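Local coordinates for conserved exported protein (Bacteroides fragilis, PDB 3CLW), which is of unknown function but is probably a hydrolase of O-glycosidic bonds with a family 30 TIM-barrel domain, at residues A[236-241]-A[272-277]; A[254-257]-A[263-266]. All blocks are in the same frame, centred on the assembly; numbering follows the deposited sequence.

Contact 1 of 2, residues A[236-241]-A[272-277]; sequences KYLFEI and NCVAAH
The amide of Phe239 bonds to the carbonyl of Lys236 (Phe239 N to Lys236 O, 3.2 Å) and closes the 3-10 turn that carries Leu238 to Val274 and Ala276. Between residues 236-241 and 272-277 themselves the contact is wholly apolar and rests on these three buried side chains. Leu238 carries it from the side of the turn. Its CG sits beside the backbone N and anti to the carbonyl carbon (chi1 -67°), and the two methyls fork toward the strand. The CD2 branch meets Val274 CG1 tip to tip at 3.6 Å. CD1 lies 3.9 Å from Ala276 CB, and CD2 also passes 4.1 Å from Ala276 CB; both methyls of Leu238 are thus close to the alanine methyl. Ala275, between Val274 and Ala276, points the other way, as alternation along a strand requires. Backbone hydrogen bonds tie Val274 to Lys307 and Trp309 of strand 307-310, and Leu238 to Ile252. Phe308, Ile252 and Ile295 also touch Leu238 and extend the apolar layer. Beyond Ala276, His277 is hydrogen-bonded to Glu186 and Glu231 at the C-terminal end of the strand, the end where active sites of TIM barrels lie. A leucine from the strand-to-helix loop packed on a parallel barrel strand, with helices 251-256 and 285-300 alongside, is in keeping with the TIM barrel fold of family 30.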
# COMPACT_ATOMS: atom_id res chain seq x y z
N LYS A 236 -10.59 -5.94 10.74
CA LYS A 236 -11.41 -6.70 11.71
C LYS A 236 -11.66 -8.11 11.21
O LYS A 236 -11.79 -9.02 12.00
CB LYS A 236 -12.73 -5.99 12.07
CG LYS A 236 -13.78 -6.06 10.99
CD LYS A 236 -15.01 -5.25 11.32
CE LYS A 236 -15.94 -5.25 10.12
NZ LYS A 236 -17.27 -4.59 10.40
N TYR A 237 -11.65 -8.28 9.89
CA TYR A 237 -11.78 -9.60 9.27
C TYR A 237 -10.57 -10.51 9.50
O TYR A 237 -10.59 -11.67 9.13
CB TYR A 237 -12.08 -9.44 7.79
CG TYR A 237 -13.45 -8.87 7.54
CD1 TYR A 237 -14.58 -9.70 7.55
CD2 TYR A 237 -13.63 -7.51 7.29
CE1 TYR A 237 -15.85 -9.18 7.31
CE2 TYR A 237 -14.87 -6.99 7.06
CZ TYR A 237 -15.99 -7.82 7.08
OH TYR A 237 -17.24 -7.28 6.83
N LEU A 238 -9.51 -9.97 10.10
CA LEU A 238 -8.37 -10.80 10.44
C LEU A 238 -8.66 -11.71 11.67
O LEU A 238 -7.94 -12.68 11.92
CB LEU A 238 -7.13 -9.94 10.68
CG LEU A 238 -6.56 -9.22 9.43
CD1 LEU A 238 -5.32 -8.50 9.76
CD2 LEU A 238 -6.34 -10.17 8.24
N PHE A 239 -9.71 -11.36 12.41
CA PHE A 239 -10.18 -12.08 13.57
C PHE A 239 -11.65 -12.46 13.35
O PHE A 239 -12.29 -11.97 12.44
CB PHE A 239 -10.02 -11.21 14.80
CG PHE A 239 -8.75 -10.39 14.81
CD1 PHE A 239 -7.54 -10.95 15.21
CD2 PHE A 239 -8.76 -9.05 14.41
CE1 PHE A 239 -6.38 -10.20 15.21
CE2 PHE A 239 -7.59 -8.30 14.41
CZ PHE A 239 -6.40 -8.89 14.82
N GLU A 240 -12.19 -13.36 14.16
CA GLU A 240 -13.57 -13.84 13.97
C GLU A 240 -14.52 -12.76 14.45
O GLU A 240 -14.33 -12.22 15.54
CB GLU A 240 -13.79 -15.15 14.75
CG GLU A 240 -15.08 -15.90 14.40
CD GLU A 240 -15.19 -17.26 15.12
OE1 GLU A 240 -14.63 -17.42 16.23
OE2 GLU A 240 -15.83 -18.17 14.56
N ILE A 241 -15.53 -12.44 13.63
CA ILE A 241 -16.46 -11.32 13.91
C ILE A 241 -17.97 -11.62 13.81
O ILE A 241 -18.78 -10.81 14.25
CB ILE A 241 -16.19 -10.07 13.01
CG1 ILE A 241 -16.24 -10.43 11.52
CG2 ILE A 241 -14.87 -9.38 13.41
CD1 ILE A 241 -17.01 -9.43 10.67
N ASN A 272 4.81 -15.60 2.85
CA ASN A 272 4.49 -15.82 4.25
C ASN A 272 4.24 -14.49 4.96
O ASN A 272 5.10 -13.96 5.67
CB ASN A 272 5.59 -16.65 4.95
CG ASN A 272 5.28 -16.94 6.43
OD1 ASN A 272 4.12 -17.10 6.82
ND2 ASN A 272 6.33 -17.00 7.24
N CYS A 273 3.02 -14.00 4.78
CA CYS A 273 2.64 -12.62 5.06
C CYS A 273 1.13 -12.53 4.89
O CYS A 273 0.55 -13.13 3.98
CB CYS A 273 3.32 -11.66 4.06
SG CYS A 273 2.98 -9.91 4.30
N VAL A 274 0.50 -11.79 5.79
CA VAL A 274 -0.94 -11.50 5.72
C VAL A 274 -1.09 -10.03 5.25
O VAL A 274 -0.45 -9.13 5.80
CB VAL A 274 -1.57 -11.67 7.11
CG1 VAL A 274 -3.05 -11.26 7.14
CG2 VAL A 274 -1.39 -13.08 7.62
N ALA A 275 -1.94 -9.80 4.25
CA ALA A 275 -2.24 -8.45 3.77
C ALA A 275 -3.63 -8.01 4.14
O ALA A 275 -4.61 -8.70 3.84
CB ALA A 275 -2.06 -8.35 2.22
N ALA A 276 -3.72 -6.85 4.78
CA ALA A 276 -5.01 -6.21 5.03
C ALA A 276 -4.91 -4.70 4.83
O ALA A 276 -3.82 -4.13 4.86
CB ALA A 276 -5.52 -6.53 6.44
N HIS A 277 -6.07 -4.08 4.64
CA HIS A 277 -6.18 -2.64 4.40
C HIS A 277 -6.49 -1.89 5.68
O HIS A 277 -7.12 -2.43 6.59
CB HIS A 277 -7.25 -2.39 3.33
CG HIS A 277 -6.99 -3.13 2.06
ND1 HIS A 277 -7.89 -3.20 1.02
CD2 HIS A 277 -5.93 -3.89 1.68
CE1 HIS A 277 -7.40 -3.94 0.05
NE2 HIS A 277 -6.19 -4.34 0.41

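Contact 2 of 2, residues A[254-257]-A[263-266]; sequences SMFY and SVLK
The carbonyl of Met255 receives the amide of Val264 in a nearly straight hydrogen bond, Val264 N to Met255 O being 3.0 Å with an angle of 168° at the hydrogen. The same oxygen has a CA-H...O contact with Ser263, whose CA is 3.4 Å from Met255 O. Two residues after Met255, the carbonyl of Tyr257 accepts the Ser263 hydroxyl, with Ser263 OG 2.7 Å from Tyr257 O and well above the carbonyl plane. Together these bonds fold the chain back on itself just after helix 251-256, in the loop that leads to strand 270-276, an alpha-to-beta connection at the N-terminal end of the strands of the TIM barrel. Side chains fill the bend. Val264 divides its methyls: CG1 lies beside the backbone N and anti to the carbonyl carbon (chi1 -66°), which leaves CG2 between N and C and over one face of the Phe256 ring. There CG2 makes a CH-pi contact, 4.3 Å from the centroid of the Phe256 ring and displaced toward the rim. CG1 of Val264 meets Met255 CE at 3.8 Å, the methionine chain being bent at chi3 (82°) to bring its methyl there. Leu265 reaches Phe256 obliquely, with CD2 3.9 Å from Phe256 CD2, and its CD1 rests on backbone atoms, 3.6 Å from Phe256 O. The Tyr257 hydroxyl is held elsewhere, by the carbonyl of Glu298, and Met255 also touches Leu207 of helix 204-221 and Ile229 of strand 226-232.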
# COMPACT_ATOMS: atom_id res chain seq x y z
N SER A 254 -7.55 -19.13 11.00
CA SER A 254 -8.08 -20.11 10.08
C SER A 254 -7.13 -20.39 8.91
O SER A 254 -7.09 -21.51 8.41
CB SER A 254 -9.42 -19.64 9.56
OG SER A 254 -9.89 -20.54 8.59
N MET A 255 -6.35 -19.37 8.51
CA MET A 255 -5.49 -19.44 7.31
C MET A 255 -3.99 -19.43 7.64
O MET A 255 -3.19 -20.02 6.89
CB MET A 255 -5.84 -18.32 6.29
CG MET A 255 -7.30 -18.37 5.74
SD MET A 255 -7.74 -17.57 4.17
CE MET A 255 -7.20 -18.84 3.06
N PHE A 256 -3.60 -18.76 8.73
CA PHE A 256 -2.18 -18.58 9.02
C PHE A 256 -1.72 -19.20 10.36
O PHE A 256 -0.67 -18.82 10.90
CB PHE A 256 -1.81 -17.09 8.89
CG PHE A 256 -1.89 -16.56 7.46
CD1 PHE A 256 -3.07 -16.02 6.96
CD2 PHE A 256 -0.77 -16.62 6.61
CE1 PHE A 256 -3.12 -15.54 5.63
CE2 PHE A 256 -0.82 -16.14 5.30
CZ PHE A 256 -1.99 -15.60 4.80
N TYR A 257 -2.50 -20.15 10.87
CA TYR A 257 -2.06 -21.12 11.90
C TYR A 257 -2.01 -22.51 11.27
O TYR A 257 -2.75 -22.80 10.34
CB TYR A 257 -2.99 -21.13 13.11
CG TYR A 257 -2.64 -20.09 14.15
CD1 TYR A 257 -2.33 -20.48 15.47
CD2 TYR A 257 -2.60 -18.74 13.83
CE1 TYR A 257 -1.99 -19.52 16.44
CE2 TYR A 257 -2.26 -17.79 14.77
CZ TYR A 257 -1.95 -18.17 16.08
OH TYR A 257 -1.62 -17.21 17.02
N SER A 263 -5.75 -23.55 6.49
CA SER A 263 -4.35 -23.19 6.63
C SER A 263 -3.66 -23.27 5.27
O SER A 263 -3.77 -24.29 4.57
CB SER A 263 -3.62 -24.08 7.65
OG SER A 263 -2.28 -23.64 7.85
N VAL A 264 -2.95 -22.19 4.90
CA VAL A 264 -2.23 -22.11 3.62
C VAL A 264 -0.72 -22.20 3.81
O VAL A 264 0.04 -22.19 2.85
CB VAL A 264 -2.61 -20.82 2.83
CG1 VAL A 264 -4.07 -20.89 2.40
CG2 VAL A 264 -2.34 -19.53 3.65
N LEU A 265 -0.30 -22.32 5.07
CA LEU A 265 1.11 -22.24 5.46
C LEU A 265 1.98 -23.27 4.74
O LEU A 265 3.14 -23.00 4.45
CB LEU A 265 1.26 -22.38 6.99
CG LEU A 265 0.74 -21.26 7.93
CD1 LEU A 265 1.04 -21.62 9.39
CD2 LEU A 265 1.29 -19.84 7.58
N LYS A 266 1.38 -24.41 4.40
CA LYS A 266 2.04 -25.51 3.72
C LYS A 266 2.44 -25.24 2.27
O LYS A 266 3.30 -25.94 1.72
CB LYS A 266 1.11 -26.73 3.73
CG LYS A 266 -0.23 -26.51 3.00
CD LYS A 266 -1.23 -27.62 3.37
CE LYS A 266 -2.54 -27.47 2.58
NZ LYS A 266 -3.61 -28.46 2.97

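Both contacts involve the same succession of elements, the chain that leaves strand 226-232, forms helix 251-256 and enters strand 270-276. Contact 1 is fully buried, small at 112 Å² and made of methyls alone; contact 2, farther from the centre of the chain and partly buried, covers 334 Å² and combines hydrogen bonds to backbone carbonyls with apolar packing. The difference fits their places, one between a barrel strand and the loop that follows the preceding strand, the other in the turn between helix 251-256 and strand 270-276, where the bonds to the carbonyls of Met255 and Tyr257 join the packing. The two meet directly: Val274 CG2 of contact 1 lies 3.4 Å from Phe256 CD1 of contact 2.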